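Local coordinates for nucleoprotein (Sendai virus, PDB 6M7D) that forms the helical nucleocapsid that wraps the viral genomic RNA, protecting it from nucleases and presenting it as the template for transcription and replication, at residues A[286-291]-A[359-364]; A[293-298]-A[327-332]; A[331-336]-A[352-357]; A[337-342]-A[367-372]. All blocks are in the same frame, centred on the assembly; numbering follows the deposited sequence.

Contact 1. Residues A[286-291]-A[359-364]; sequences LSNLRP and MEMFLL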
loop_
_atom_site.group_PDB
_atom_site.type_symbol
_atom_site.label_atom_id
_atom_site.label_comp_id
_atom_site.label_asym_id
_atom_site.label_seq_id
_atom_site.Cartn_x
_atom_site.Cartn_y
_atom_site.Cartn_z
ATOM N N LEU A 286 10.293 -27.654 -17.719
ATOM C CA LEU A 286 11.098 -28.341 -16.728
ATOM C C LEU A 286 10.228 -28.893 -15.608
ATOM O O LEU A 286 9.190 -28.332 -15.259
ATOM C CB LEU A 286 12.134 -27.391 -16.148
ATOM C CG LEU A 286 13.561 -27.563 -16.649
ATOM C CD1 LEU A 286 13.631 -27.358 -18.131
ATOM C CD2 LEU A 286 14.429 -26.572 -15.946
ATOM N N SER A 287 10.667 -30.012 -15.043
ATOM C CA SER A 287 9.961 -30.606 -13.921
ATOM C C SER A 287 10.259 -29.898 -12.611
ATOM O O SER A 287 9.525 -30.094 -11.641
ATOM C CB SER A 287 10.317 -32.082 -13.809
ATOM O OG SER A 287 11.693 -32.244 -13.548
ATOM N N ASN A 288 11.313 -29.083 -12.568
ATOM C CA ASN A 288 11.590 -28.278 -11.387
ATOM C C ASN A 288 10.445 -27.329 -11.095
ATOM O O ASN A 288 10.127 -27.056 -9.932
ATOM C CB ASN A 288 12.871 -27.469 -11.580
ATOM C CG ASN A 288 14.077 -28.319 -11.761
ATOM O OD1 ASN A 288 14.964 -28.328 -10.918
ATOM N ND2 ASN A 288 14.139 -29.033 -12.878
ATOM N N LEU A 289 9.827 -26.803 -12.141
ATOM C CA LEU A 289 8.826 -25.764 -12.019
ATOM C C LEU A 289 7.415 -26.310 -11.969
ATOM O O LEU A 289 6.490 -25.546 -11.699
ATOM C CB LEU A 289 8.954 -24.787 -13.188
ATOM C CG LEU A 289 10.361 -24.350 -13.574
ATOM C CD1 LEU A 289 10.299 -23.407 -14.742
ATOM C CD2 LEU A 289 11.055 -23.698 -12.410
ATOM N N ARG A 290 7.235 -27.606 -12.209
ATOM C CA ARG A 290 5.886 -28.159 -12.309
ATOM C C ARG A 290 5.140 -28.134 -10.981
ATOM O O ARG A 290 3.998 -27.642 -10.948
ATOM C CB ARG A 290 5.957 -29.565 -12.902
ATOM C CG ARG A 290 4.621 -30.201 -13.112
ATOM C CD ARG A 290 4.466 -30.678 -14.525
ATOM N NE ARG A 290 3.062 -30.771 -14.893
ATOM C CZ ARG A 290 2.629 -30.951 -16.133
ATOM N NH1 ARG A 290 1.330 -31.023 -16.377
ATOM N NH2 ARG A 290 3.495 -31.060 -17.126
ATOM N N PRO A 291 5.689 -28.634 -9.869
ATOM C CA PRO A 291 4.964 -28.492 -8.603
ATOM C C PRO A 291 4.780 -27.048 -8.198
ATOM O O PRO A 291 3.756 -26.698 -7.603
ATOM C CB PRO A 291 5.843 -29.263 -7.612
ATOM C CG PRO A 291 7.168 -29.295 -8.230
ATOM C CD PRO A 291 6.943 -29.383 -9.678
ATOM N N MET A 359 19.663 -21.099 -7.390
ATOM C CA MET A 359 20.588 -20.384 -8.256
ATOM C C MET A 359 20.576 -20.933 -9.672
ATOM O O MET A 359 20.793 -20.184 -10.626
ATOM C CB MET A 359 21.996 -20.441 -7.679
ATOM C CG MET A 359 22.885 -19.345 -8.200
ATOM S SD MET A 359 22.285 -17.715 -7.731
ATOM C CE MET A 359 23.099 -16.715 -8.965
ATOM N N GLU A 360 20.317 -22.225 -9.838
ATOM C CA GLU A 360 20.279 -22.772 -11.185
ATOM C C GLU A 360 19.005 -22.361 -11.904
ATOM O O GLU A 360 19.029 -22.095 -13.105
ATOM C CB GLU A 360 20.421 -24.291 -11.154
ATOM C CG GLU A 360 21.768 -24.798 -10.646
ATOM C CD GLU A 360 22.916 -23.800 -10.798
ATOM O OE1 GLU A 360 23.201 -23.361 -11.933
ATOM O OE2 GLU A 360 23.547 -23.465 -9.770
ATOM N N MET A 361 17.889 -22.266 -11.184
ATOM C CA MET A 361 16.671 -21.755 -11.799
ATOM C C MET A 361 16.778 -20.261 -12.067
ATOM O O MET A 361 16.276 -19.770 -13.076
ATOM C CB MET A 361 15.469 -22.067 -10.916
ATOM C CG MET A 361 14.992 -23.490 -11.037
ATOM S SD MET A 361 14.688 -23.986 -12.730
ATOM C CE MET A 361 15.997 -25.178 -12.968
ATOM N N PHE A 362 17.452 -19.534 -11.183
ATOM C CA PHE A 362 17.708 -18.118 -11.403
ATOM C C PHE A 362 18.528 -17.898 -12.666
ATOM O O PHE A 362 18.153 -17.111 -13.547
ATOM C CB PHE A 362 18.422 -17.553 -10.179
ATOM C CG PHE A 362 18.616 -16.075 -10.211
ATOM C CD1 PHE A 362 17.535 -15.223 -10.254
ATOM C CD2 PHE A 362 19.880 -15.535 -10.173
ATOM C CE1 PHE A 362 17.715 -13.869 -10.274
ATOM C CE2 PHE A 362 20.056 -14.182 -10.191
ATOM C CZ PHE A 362 18.971 -13.349 -10.244
ATOM N N LEU A 363 19.655 -18.602 -12.775
ATOM C CA LEU A 363 20.510 -18.466 -13.941
ATOM C C LEU A 363 19.843 -19.001 -15.193
ATOM O O LEU A 363 20.085 -18.482 -16.282
ATOM C CB LEU A 363 21.835 -19.177 -13.696
ATOM C CG LEU A 363 22.690 -18.555 -12.603
ATOM C CD1 LEU A 363 24.016 -19.249 -12.535
ATOM C CD2 LEU A 363 22.859 -17.081 -12.847
ATOM N N LEU A 364 18.982 -20.007 -15.062
ATOM C CA LEU A 364 18.240 -20.497 -16.209
ATOM C C LEU A 364 17.232 -19.474 -16.694
ATOM O O LEU A 364 17.033 -19.319 -17.903
ATOM C CB LEU A 364 17.537 -21.797 -15.859
ATOM C CG LEU A 364 16.694 -22.324 -17.006
ATOM C CD1 LEU A 364 17.595 -22.876 -18.089
ATOM C CD2 LEU A 364 15.736 -23.356 -16.509
#
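Met361 of helix 359-370 reaches out to three residues of 286-291, and its SD and CE make all its closest contacts. Its CB points toward the turn, and CG lies beside the backbone N, opposite the carbonyl carbon (chi1 -79°). Further bends at the next two torsions set sulfur and methyl beside different neighbours. SD comes up to the CD2 methyl of Leu289 at 3.7 Å, the two side chains crossing obliquely. The terminal CE instead touches two other residues: it is 3.6 Å from CD2 of Leu286 and 3.9 Å from CG of Asn288. The amide of Asn288 is thus met by a methyl group, and no hydrogen bond passes between the segments. One turn further along the helix, Leu364 carries the contact on. With CG anti to the backbone N (chi1 177°), Leu364 extends its CD2 to meet CD2 of Leu286 tip to tip at 3.5 Å. Leu286 CD2 is therefore shared, touching both Met361 and Leu364, which present themselves from one side of their helix. The interface is small, burying 179 Å² in all, and apolar in character. It joins the start of helix 359-370 to the turn that leads into helix 290-305. Helix 330-343 lies against both partners: Ala331 packs on Leu289 and Met361, Ser334 also touches Met361, and Phe362 turns to Met337 of that same helix.

Contact 2. Residues A[293-298]-A[327-332]; sequences INKLRS and GNYPAL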
loop_
_atom_site.group_PDB
_atom_site.type_symbol
_atom_site.label_atom_id
_atom_site.label_comp_id
_atom_site.label_asym_id
_atom_site.label_seq_id
_atom_site.Cartn_x
_atom_site.Cartn_y
_atom_site.Cartn_z
ATOM N N ILE A 293 4.417 -24.571 -10.359
ATOM C CA ILE A 293 3.351 -24.058 -11.213
ATOM C C ILE A 293 1.989 -24.470 -10.669
ATOM O O ILE A 293 1.040 -23.685 -10.692
ATOM C CB ILE A 293 3.560 -24.526 -12.664
ATOM C CG1 ILE A 293 4.581 -23.636 -13.362
ATOM C CG2 ILE A 293 2.269 -24.502 -13.436
ATOM C CD1 ILE A 293 5.317 -24.315 -14.478
ATOM N N ASN A 294 1.875 -25.695 -10.149
ATOM C CA ASN A 294 0.629 -26.097 -9.496
ATOM C C ASN A 294 0.354 -25.250 -8.260
ATOM O O ASN A 294 -0.789 -24.834 -8.017
ATOM C CB ASN A 294 0.685 -27.572 -9.114
ATOM C CG ASN A 294 0.820 -28.477 -10.305
ATOM O OD1 ASN A 294 0.411 -28.132 -11.407
ATOM N ND2 ASN A 294 1.397 -29.652 -10.089
ATOM N N LYS A 295 1.387 -25.014 -7.453
ATOM C CA LYS A 295 1.256 -24.139 -6.299
ATOM C C LYS A 295 0.779 -22.758 -6.709
ATOM O O LYS A 295 -0.116 -22.194 -6.080
ATOM C CB LYS A 295 2.591 -24.047 -5.566
ATOM C CG LYS A 295 2.532 -23.307 -4.248
ATOM C CD LYS A 295 1.850 -24.137 -3.183
ATOM C CE LYS A 295 1.767 -23.380 -1.866
ATOM N NZ LYS A 295 0.807 -22.243 -1.909
ATOM N N LEU A 296 1.357 -22.202 -7.772
ATOM C CA LEU A 296 0.967 -20.875 -8.220
ATOM C C LEU A 296 -0.435 -20.856 -8.801
ATOM O O LEU A 296 -1.111 -19.832 -8.727
ATOM C CB LEU A 296 1.959 -20.352 -9.248
ATOM C CG LEU A 296 2.993 -19.337 -8.781
ATOM C CD1 LEU A 296 3.276 -18.414 -9.917
ATOM C CD2 LEU A 296 2.522 -18.568 -7.586
ATOM N N ARG A 297 -0.851 -21.972 -9.408
ATOM C CA ARG A 297 -2.226 -22.074 -9.966
ATOM C C ARG A 297 -3.227 -21.981 -8.811
ATOM O O ARG A 297 -4.226 -21.251 -8.948
ATOM C CB ARG A 297 -2.403 -23.413 -10.685
ATOM C CG ARG A 297 -1.763 -23.475 -12.064
ATOM C CD ARG A 297 -1.887 -24.859 -12.673
ATOM N NE ARG A 297 -3.190 -25.446 -12.402
ATOM C CZ ARG A 297 -4.307 -25.132 -13.048
ATOM N NH1 ARG A 297 -4.284 -24.226 -14.010
ATOM N NH2 ARG A 297 -5.444 -25.723 -12.728
ATOM N N SER A 298 -2.969 -22.723 -7.730
ATOM C CA SER A 298 -3.831 -22.711 -6.519
ATOM C C SER A 298 -3.787 -21.321 -5.875
ATOM O O SER A 298 -4.848 -20.835 -5.449
ATOM C CB SER A 298 -3.410 -23.782 -5.547
ATOM O OG SER A 298 -2.155 -23.473 -4.961
ATOM N N GLY A 327 8.933 -18.654 -0.916
ATOM C CA GLY A 327 9.506 -19.867 -0.379
ATOM C C GLY A 327 8.622 -21.081 -0.505
ATOM O O GLY A 327 9.072 -22.183 -0.182
ATOM N N ASN A 328 7.382 -20.905 -0.949
ATOM C CA ASN A 328 6.496 -22.017 -1.248
ATOM C C ASN A 328 6.571 -22.454 -2.698
ATOM O O ASN A 328 6.112 -23.551 -3.024
ATOM C CB ASN A 328 5.048 -21.653 -0.909
ATOM C CG ASN A 328 4.942 -20.767 0.310
ATOM O OD1 ASN A 328 4.941 -21.239 1.442
ATOM N ND2 ASN A 328 4.849 -19.477 0.083
ATOM N N TYR A 329 7.132 -21.625 -3.572
ATOM C CA TYR A 329 7.351 -21.980 -4.974
ATOM C C TYR A 329 8.725 -21.474 -5.389
ATOM O O TYR A 329 8.856 -20.669 -6.308
ATOM C CB TYR A 329 6.245 -21.409 -5.865
ATOM C CG TYR A 329 5.876 -19.971 -5.562
ATOM C CD1 TYR A 329 5.047 -19.656 -4.498
ATOM C CD2 TYR A 329 6.365 -18.933 -6.333
ATOM C CE1 TYR A 329 4.730 -18.367 -4.214
ATOM C CE2 TYR A 329 6.049 -17.644 -6.054
ATOM C CZ TYR A 329 5.230 -17.365 -4.999
ATOM O OH TYR A 329 4.905 -16.072 -4.715
ATOM N N PRO A 330 9.786 -21.957 -4.735
ATOM C CA PRO A 330 11.090 -21.296 -4.882
ATOM C C PRO A 330 11.748 -21.502 -6.232
ATOM O O PRO A 330 12.482 -20.619 -6.676
ATOM C CB PRO A 330 11.925 -21.917 -3.754
ATOM C CG PRO A 330 11.005 -22.763 -2.984
ATOM C CD PRO A 330 9.887 -23.131 -3.861
ATOM N N ALA A 331 11.530 -22.631 -6.898
ATOM C CA ALA A 331 12.160 -22.837 -8.195
ATOM C C ALA A 331 11.495 -21.984 -9.263
ATOM O O ALA A 331 12.172 -21.345 -10.073
ATOM C CB ALA A 331 12.120 -24.313 -8.580
ATOM N N LEU A 332 10.165 -21.964 -9.278
ATOM C CA LEU A 332 9.452 -21.096 -10.202
ATOM C C LEU A 332 9.717 -19.636 -9.892
ATOM O O LEU A 332 9.840 -18.815 -10.801
ATOM C CB LEU A 332 7.959 -21.394 -10.154
ATOM C CG LEU A 332 7.083 -20.702 -11.190
ATOM C CD1 LEU A 332 7.536 -21.034 -12.594
ATOM C CD2 LEU A 332 5.658 -21.092 -10.974
#
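Leu296 lays its CD2 methyl almost centrally over one face of the Tyr329 ring, a CH-pi contact with the carbon 3.8 Å from the ring centroid and only 5° off the ring normal. Its other methyl, CD1, meets CD2 of Leu332 at 3.7 Å, so the two branches divide between aromatic and aliphatic partners. Leu332 CD2 is shared in turn with Ile293, whose CG1 approaches it at 3.7 Å, the two side chains crossing at about a right angle. Towards the other end, Lys295 packs by its aliphatic part: CE lies 3.8 Å from Asn328 CB, and bends at chi2 and chi4 carry the chain across that residue. The lysine NZ makes a long, weak ion pair with Glu323. Tyr329 OH is held from elsewhere, by a hydrogen bond to the carbonyl O of Phe324, while Phe269 and Thr272 of helix 267-277 add to the packing around Leu296 and the ring. Tyr329 occupies the N-cap position of helix 330-343, whose first turn gives a hydrogen bond from Leu332 N to OD2 of Asp292, in helix 290-305. This is one helix packed against the N-terminal end of the next, in a strand-free, helix-and-loop part of the paramyxovirus nucleoprotein core.

Contact 3. Residues A[331-336]-A[352-357]; sequences ALWSYA and TGRTYL. With nucleotides of chain B.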
loop_
_atom_site.group_PDB
_atom_site.type_symbol
_atom_site.label_atom_id
_atom_site.label_comp_id
_atom_site.label_asym_id
_atom_site.label_seq_id
_atom_site.Cartn_x
_atom_site.Cartn_y
_atom_site.Cartn_z
ATOM N N ALA A 331 11.530 -22.631 -6.898
ATOM C CA ALA A 331 12.160 -22.837 -8.195
ATOM C C ALA A 331 11.495 -21.984 -9.263
ATOM O O ALA A 331 12.172 -21.345 -10.073
ATOM C CB ALA A 331 12.120 -24.313 -8.580
ATOM N N LEU A 332 10.165 -21.964 -9.278
ATOM C CA LEU A 332 9.452 -21.096 -10.202
ATOM C C LEU A 332 9.717 -19.636 -9.892
ATOM O O LEU A 332 9.840 -18.815 -10.801
ATOM C CB LEU A 332 7.959 -21.394 -10.154
ATOM C CG LEU A 332 7.083 -20.702 -11.190
ATOM C CD1 LEU A 332 7.536 -21.034 -12.594
ATOM C CD2 LEU A 332 5.658 -21.092 -10.974
ATOM N N TRP A 333 9.839 -19.298 -8.612
ATOM C CA TRP A 333 10.152 -17.927 -8.243
ATOM C C TRP A 333 11.551 -17.533 -8.687
ATOM O O TRP A 333 11.754 -16.421 -9.166
ATOM C CB TRP A 333 10.003 -17.730 -6.741
ATOM C CG TRP A 333 10.465 -16.387 -6.290
ATOM C CD1 TRP A 333 9.787 -15.222 -6.389
ATOM C CD2 TRP A 333 11.719 -16.070 -5.688
ATOM N NE1 TRP A 333 10.529 -14.196 -5.878
ATOM C CE2 TRP A 333 11.723 -14.693 -5.437
ATOM C CE3 TRP A 333 12.838 -16.821 -5.330
ATOM C CZ2 TRP A 333 12.798 -14.047 -4.850
ATOM C CZ3 TRP A 333 13.899 -16.181 -4.746
ATOM C CH2 TRP A 333 13.875 -14.807 -4.513
ATOM N N SER A 334 12.532 -18.418 -8.519
ATOM C CA SER A 334 13.898 -18.109 -8.927
ATOM C C SER A 334 14.002 -17.992 -10.433
ATOM O O SER A 334 14.690 -17.107 -10.953
ATOM C CB SER A 334 14.848 -19.180 -8.413
ATOM O OG SER A 334 14.540 -19.532 -7.086
ATOM N N TYR A 335 13.318 -18.876 -11.148
ATOM C CA TYR A 335 13.250 -18.767 -12.592
ATOM C C TYR A 335 12.664 -17.429 -13.007
ATOM O O TYR A 335 13.247 -16.706 -13.823
ATOM C CB TYR A 335 12.429 -19.923 -13.146
ATOM C CG TYR A 335 12.063 -19.756 -14.581
ATOM C CD1 TYR A 335 12.999 -19.946 -15.576
ATOM C CD2 TYR A 335 10.782 -19.387 -14.946
ATOM C CE1 TYR A 335 12.672 -19.776 -16.879
ATOM C CE2 TYR A 335 10.445 -19.220 -16.250
ATOM C CZ TYR A 335 11.387 -19.421 -17.215
ATOM O OH TYR A 335 11.036 -19.257 -18.527
ATOM N N ALA A 336 11.507 -17.083 -12.446
ATOM C CA ALA A 336 10.856 -15.825 -12.765
ATOM C C ALA A 336 11.701 -14.631 -12.363
ATOM O O ALA A 336 11.643 -13.594 -13.013
ATOM C CB ALA A 336 9.499 -15.769 -12.079
ATOM N N THR A 352 16.238 -10.273 -4.499
ATOM C CA THR A 352 16.133 -11.665 -4.897
ATOM C C THR A 352 17.181 -12.535 -4.228
ATOM O O THR A 352 17.176 -13.748 -4.428
ATOM C CB THR A 352 16.245 -11.798 -6.420
ATOM O OG1 THR A 352 17.538 -11.369 -6.848
ATOM C CG2 THR A 352 15.215 -10.951 -7.100
ATOM N N GLY A 353 18.064 -11.952 -3.427
ATOM C CA GLY A 353 19.062 -12.744 -2.749
ATOM C C GLY A 353 18.486 -13.302 -1.472
ATOM O O GLY A 353 18.468 -12.641 -0.434
ATOM N N ARG A 354 18.018 -14.540 -1.548
ATOM C CA ARG A 354 17.287 -15.182 -0.474
ATOM C C ARG A 354 17.795 -16.604 -0.327
ATOM O O ARG A 354 18.390 -17.166 -1.247
ATOM C CB ARG A 354 15.780 -15.171 -0.744
ATOM C CG ARG A 354 15.250 -13.781 -0.947
ATOM C CD ARG A 354 13.790 -13.751 -1.209
ATOM N NE ARG A 354 13.405 -12.471 -1.774
ATOM C CZ ARG A 354 12.155 -12.085 -1.976
ATOM N NH1 ARG A 354 11.152 -12.878 -1.654
ATOM N NH2 ARG A 354 11.916 -10.901 -2.497
ATOM N N THR A 355 17.570 -17.175 0.854
ATOM C CA THR A 355 18.093 -18.505 1.130
ATOM C C THR A 355 17.526 -19.532 0.163
ATOM O O THR A 355 18.198 -20.510 -0.177
ATOM C CB THR A 355 17.789 -18.903 2.571
ATOM O OG1 THR A 355 16.373 -19.014 2.755
ATOM C CG2 THR A 355 18.343 -17.873 3.531
ATOM N N TYR A 356 16.303 -19.323 -0.302
ATOM C CA TYR A 356 15.630 -20.284 -1.155
ATOM C C TYR A 356 15.775 -19.975 -2.630
ATOM O O TYR A 356 15.151 -20.651 -3.451
ATOM C CB TYR A 356 14.149 -20.377 -0.793
ATOM C CG TYR A 356 13.442 -19.060 -0.625
ATOM C CD1 TYR A 356 13.328 -18.476 0.618
ATOM C CD2 TYR A 356 12.867 -18.411 -1.707
ATOM C CE1 TYR A 356 12.677 -17.287 0.780
ATOM C CE2 TYR A 356 12.215 -17.221 -1.553
ATOM C CZ TYR A 356 12.121 -16.666 -0.304
ATOM O OH TYR A 356 11.466 -15.477 -0.128
ATOM N N LEU A 357 16.576 -18.983 -2.993
ATOM C CA LEU A 357 16.808 -18.708 -4.402
ATOM C C LEU A 357 17.547 -19.882 -5.017
ATOM O O LEU A 357 18.729 -20.097 -4.738
ATOM C CB LEU A 357 17.596 -17.420 -4.592
ATOM C CG LEU A 357 17.914 -17.152 -6.063
ATOM C CD1 LEU A 357 16.752 -16.491 -6.767
ATOM C CD2 LEU A 357 19.144 -16.318 -6.193
ATOM P P U B 3 7.936 -8.021 -1.331
ATOM O OP1 U B 3 6.881 -7.731 -2.312
ATOM O OP2 U B 3 8.661 -9.295 -1.400
ATOM O "O5'" U B 3 8.971 -6.830 -1.400
ATOM C "C5'" U B 3 8.648 -5.561 -0.862
ATOM C "C4'" U B 3 9.886 -4.756 -0.581
ATOM O "O4'" U B 3 10.697 -5.432 0.417
ATOM C "C3'" U B 3 10.785 -4.539 -1.787
ATOM O "O3'" U B 3 11.353 -3.239 -1.716
ATOM C "C2'" U B 3 11.875 -5.586 -1.597
ATOM O "O2'" U B 3 13.094 -5.275 -2.227
ATOM C "C1'" U B 3 12.004 -5.623 -0.081
ATOM N N1 U B 3 12.525 -6.901 0.427
ATOM C C2 U B 3 13.615 -6.886 1.260
ATOM O O2 U B 3 14.155 -5.865 1.625
ATOM N N3 U B 3 14.053 -8.112 1.663
ATOM C C4 U B 3 13.529 -9.332 1.311
ATOM O O4 U B 3 14.031 -10.363 1.755
ATOM C C5 U B 3 12.404 -9.266 0.443
ATOM C C6 U B 3 11.964 -8.084 0.040
#
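The chain at 352-357 lacks regular structure but closes a type I beta turn from Arg354 to Leu357, with Leu357 N hydrogen-bonded to Arg354 O, and it approaches helix 330-343 most closely where the CA atoms of Ser334 and Leu357 stand 5.4 Å apart. This turn carries Arg354 and Tyr356 of the RNA-binding site, and Trp333 is the helix residue behind both. CZ2 of the indole lies over the centre of the Arg354 guanidinium, 3.5 Å from CZ, with the planes turned 39° apart. Over the opposite guanidinium face comes uridine U3 of chain B, its C5 3.4 Å from NH2, so the guanidinium has the indole over one face and a tilted, offset base edge over the other. Tyr356 CE2 lies over a face of the indole, 3.8 Å from CZ3, the rings being obliquely inclined. Leu357 CD1 packs on the same CZ3 at 3.5 Å and also on CB of Ser334. Polar ends are secured nearby: Trp333 NE1 hydrogen-bonds to Ser268 OG, Ser334 OG to Pro330 O and Asp358 N, and Arg354 NH2 to Val351 O. In the guanidinium plane, Arg354 NH1 gives a nearly straight hydrogen bond of 3.0 Å to Tyr356 OH (168°).

Contact 4. Residues A[337-342]-A[367-372]; sequences MGVAVV and AVAKDA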
loop_
_atom_site.group_PDB
_atom_site.type_symbol
_atom_site.label_atom_id
_atom_site.label_comp_id
_atom_site.label_asym_id
_atom_site.label_seq_id
_atom_site.Cartn_x
_atom_site.Cartn_y
_atom_site.Cartn_z
ATOM N N MET A 337 12.498 -14.757 -11.307
ATOM C CA MET A 337 13.352 -13.658 -10.885
ATOM C C MET A 337 14.497 -13.452 -11.856
ATOM O O MET A 337 14.892 -12.315 -12.119
ATOM C CB MET A 337 13.889 -13.911 -9.480
ATOM C CG MET A 337 12.952 -13.518 -8.367
ATOM S SD MET A 337 12.058 -11.985 -8.642
ATOM C CE MET A 337 10.416 -12.591 -8.994
ATOM N N GLY A 338 15.042 -14.539 -12.401
ATOM C CA GLY A 338 16.026 -14.396 -13.459
ATOM C C GLY A 338 15.440 -13.760 -14.701
ATOM O O GLY A 338 16.019 -12.831 -15.281
ATOM N N VAL A 339 14.274 -14.247 -15.121
ATOM C CA VAL A 339 13.595 -13.650 -16.267
ATOM C C VAL A 339 13.323 -12.177 -16.013
ATOM O O VAL A 339 13.455 -11.346 -16.910
ATOM C CB VAL A 339 12.297 -14.410 -16.588
ATOM C CG1 VAL A 339 11.637 -13.810 -17.803
ATOM C CG2 VAL A 339 12.569 -15.870 -16.819
ATOM N N ALA A 340 12.977 -11.828 -14.777
ATOM C CA ALA A 340 12.592 -10.466 -14.452
ATOM C C ALA A 340 13.793 -9.541 -14.398
ATOM O O ALA A 340 13.690 -8.370 -14.770
ATOM C CB ALA A 340 11.850 -10.445 -13.122
ATOM N N VAL A 341 14.932 -10.024 -13.906
ATOM C CA VAL A 341 16.089 -9.146 -13.858
ATOM C C VAL A 341 16.675 -8.958 -15.240
ATOM O O VAL A 341 17.319 -7.940 -15.500
ATOM C CB VAL A 341 17.157 -9.647 -12.870
ATOM C CG1 VAL A 341 16.597 -9.673 -11.479
ATOM C CG2 VAL A 341 17.674 -10.999 -13.269
ATOM N N VAL A 342 16.461 -9.905 -16.151
ATOM C CA VAL A 342 16.886 -9.646 -17.521
ATOM C C VAL A 342 15.893 -8.739 -18.237
ATOM O O VAL A 342 16.283 -7.773 -18.895
ATOM C CB VAL A 342 17.095 -10.966 -18.278
ATOM C CG1 VAL A 342 17.147 -10.710 -19.768
ATOM C CG2 VAL A 342 18.356 -11.623 -17.818
ATOM N N ALA A 367 19.134 -17.032 -18.562
ATOM C CA ALA A 367 19.623 -17.576 -19.820
ATOM C C ALA A 367 18.528 -17.609 -20.874
ATOM O O ALA A 367 18.747 -17.213 -22.020
ATOM C CB ALA A 367 20.194 -18.971 -19.590
ATOM N N VAL A 368 17.342 -18.102 -20.514
ATOM C CA VAL A 368 16.255 -18.133 -21.480
ATOM C C VAL A 368 15.731 -16.737 -21.763
ATOM O O VAL A 368 15.201 -16.489 -22.847
ATOM C CB VAL A 368 15.112 -19.061 -21.019
ATOM C CG1 VAL A 368 15.660 -20.396 -20.609
ATOM C CG2 VAL A 368 14.325 -18.446 -19.891
ATOM N N ALA A 369 15.874 -15.807 -20.822
ATOM C CA ALA A 369 15.428 -14.446 -21.066
ATOM C C ALA A 369 16.397 -13.689 -21.959
ATOM O O ALA A 369 16.000 -12.733 -22.630
ATOM C CB ALA A 369 15.237 -13.717 -19.741
ATOM N N LYS A 370 17.654 -14.106 -21.991
ATOM C CA LYS A 370 18.703 -13.431 -22.732
ATOM C C LYS A 370 18.933 -14.039 -24.104
ATOM O O LYS A 370 19.688 -13.477 -24.897
ATOM C CB LYS A 370 20.009 -13.494 -21.942
ATOM C CG LYS A 370 20.269 -12.319 -21.055
ATOM C CD LYS A 370 21.733 -12.230 -20.719
ATOM C CE LYS A 370 22.067 -13.033 -19.483
ATOM N NZ LYS A 370 22.106 -12.175 -18.271
ATOM N N ASP A 371 18.296 -15.160 -24.402
ATOM C CA ASP A 371 18.590 -15.938 -25.591
ATOM C C ASP A 371 17.509 -15.687 -26.627
ATOM O O ASP A 371 16.328 -15.903 -26.353
ATOM C CB ASP A 371 18.677 -17.421 -25.246
ATOM C CG ASP A 371 19.169 -18.257 -26.394
ATOM O OD1 ASP A 371 20.371 -18.176 -26.714
ATOM O OD2 ASP A 371 18.359 -19.001 -26.973
ATOM N N ALA A 372 17.912 -15.257 -27.826
ATOM C CA ALA A 372 16.940 -14.892 -28.886
ATOM C C ALA A 372 16.064 -16.086 -29.285
ATOM O O ALA A 372 14.841 -15.894 -29.402
ATOM C CB ALA A 372 17.681 -14.339 -30.077
#
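Ala369 pushes its single methyl into the shallow hollow between Val339 and Val342, one turn apart on helix 330-343. At the far side of that hollow the CB of Ala369 rests 3.6 Å from CG1 of Val342. On the near side it approaches the backbone itself, 3.8 Å from CA of Val339, with the CG1 methyl of that valine flanking it at 4.1 Å. So small a bump lets the helices come close, and the CA atoms of Val339 and Ala369 are only 5.2 Å apart. Val342 in turn sets its two methyls against Ala369 and Lys370 at the end of helix 359-370. Its CG1, anti to the backbone N (chi1 164°), fits against Ala369 CB and reaches CG of Lys370 at 3.7 Å, while CG2 sits against Lys370. This is apolar helix-helix packing between two consecutive helices of the nucleoprotein core, running in the same general sense, with no hydrogen bond between the two segments. Lys370 lies across Val342 at about a right angle. Bends at chi3 and chi4 fold its far end back, so that NZ comes within 3.8 Å of Val342 CG2 while it gives its hydrogen bond to the carbonyl O of Ala407. At the other margin the contact thins out: CG2 of Val339 and CG2 of Val368 stand 4.4 Å apart, with Tyr275 of helix 267-277 packing on Val339 and Met281 on Val368.

In the fold
Helix 330-343 runs through the group: contact 2 lies at its start, contact 3 on its first turns and contact 4 on its later ones, while contact 1 joins the turn before helix 290-305 to helix 359-370 alongside. Contacts 2 and 3 share Ala331 and Leu332. Along the chain, contacts 2 and 3 are nested inside the loop closed by contact 1, whereas contact 4 crosses both contact 1 and contact 3. Centres of contacts 1 and 3 are about 9 Å apart, those of contacts 2 and 4 about 19 Å. Three successive helices are thus packed into one unit, from which the loop bearing RNA-binding Arg354 and Tyr356 faces the bound strand.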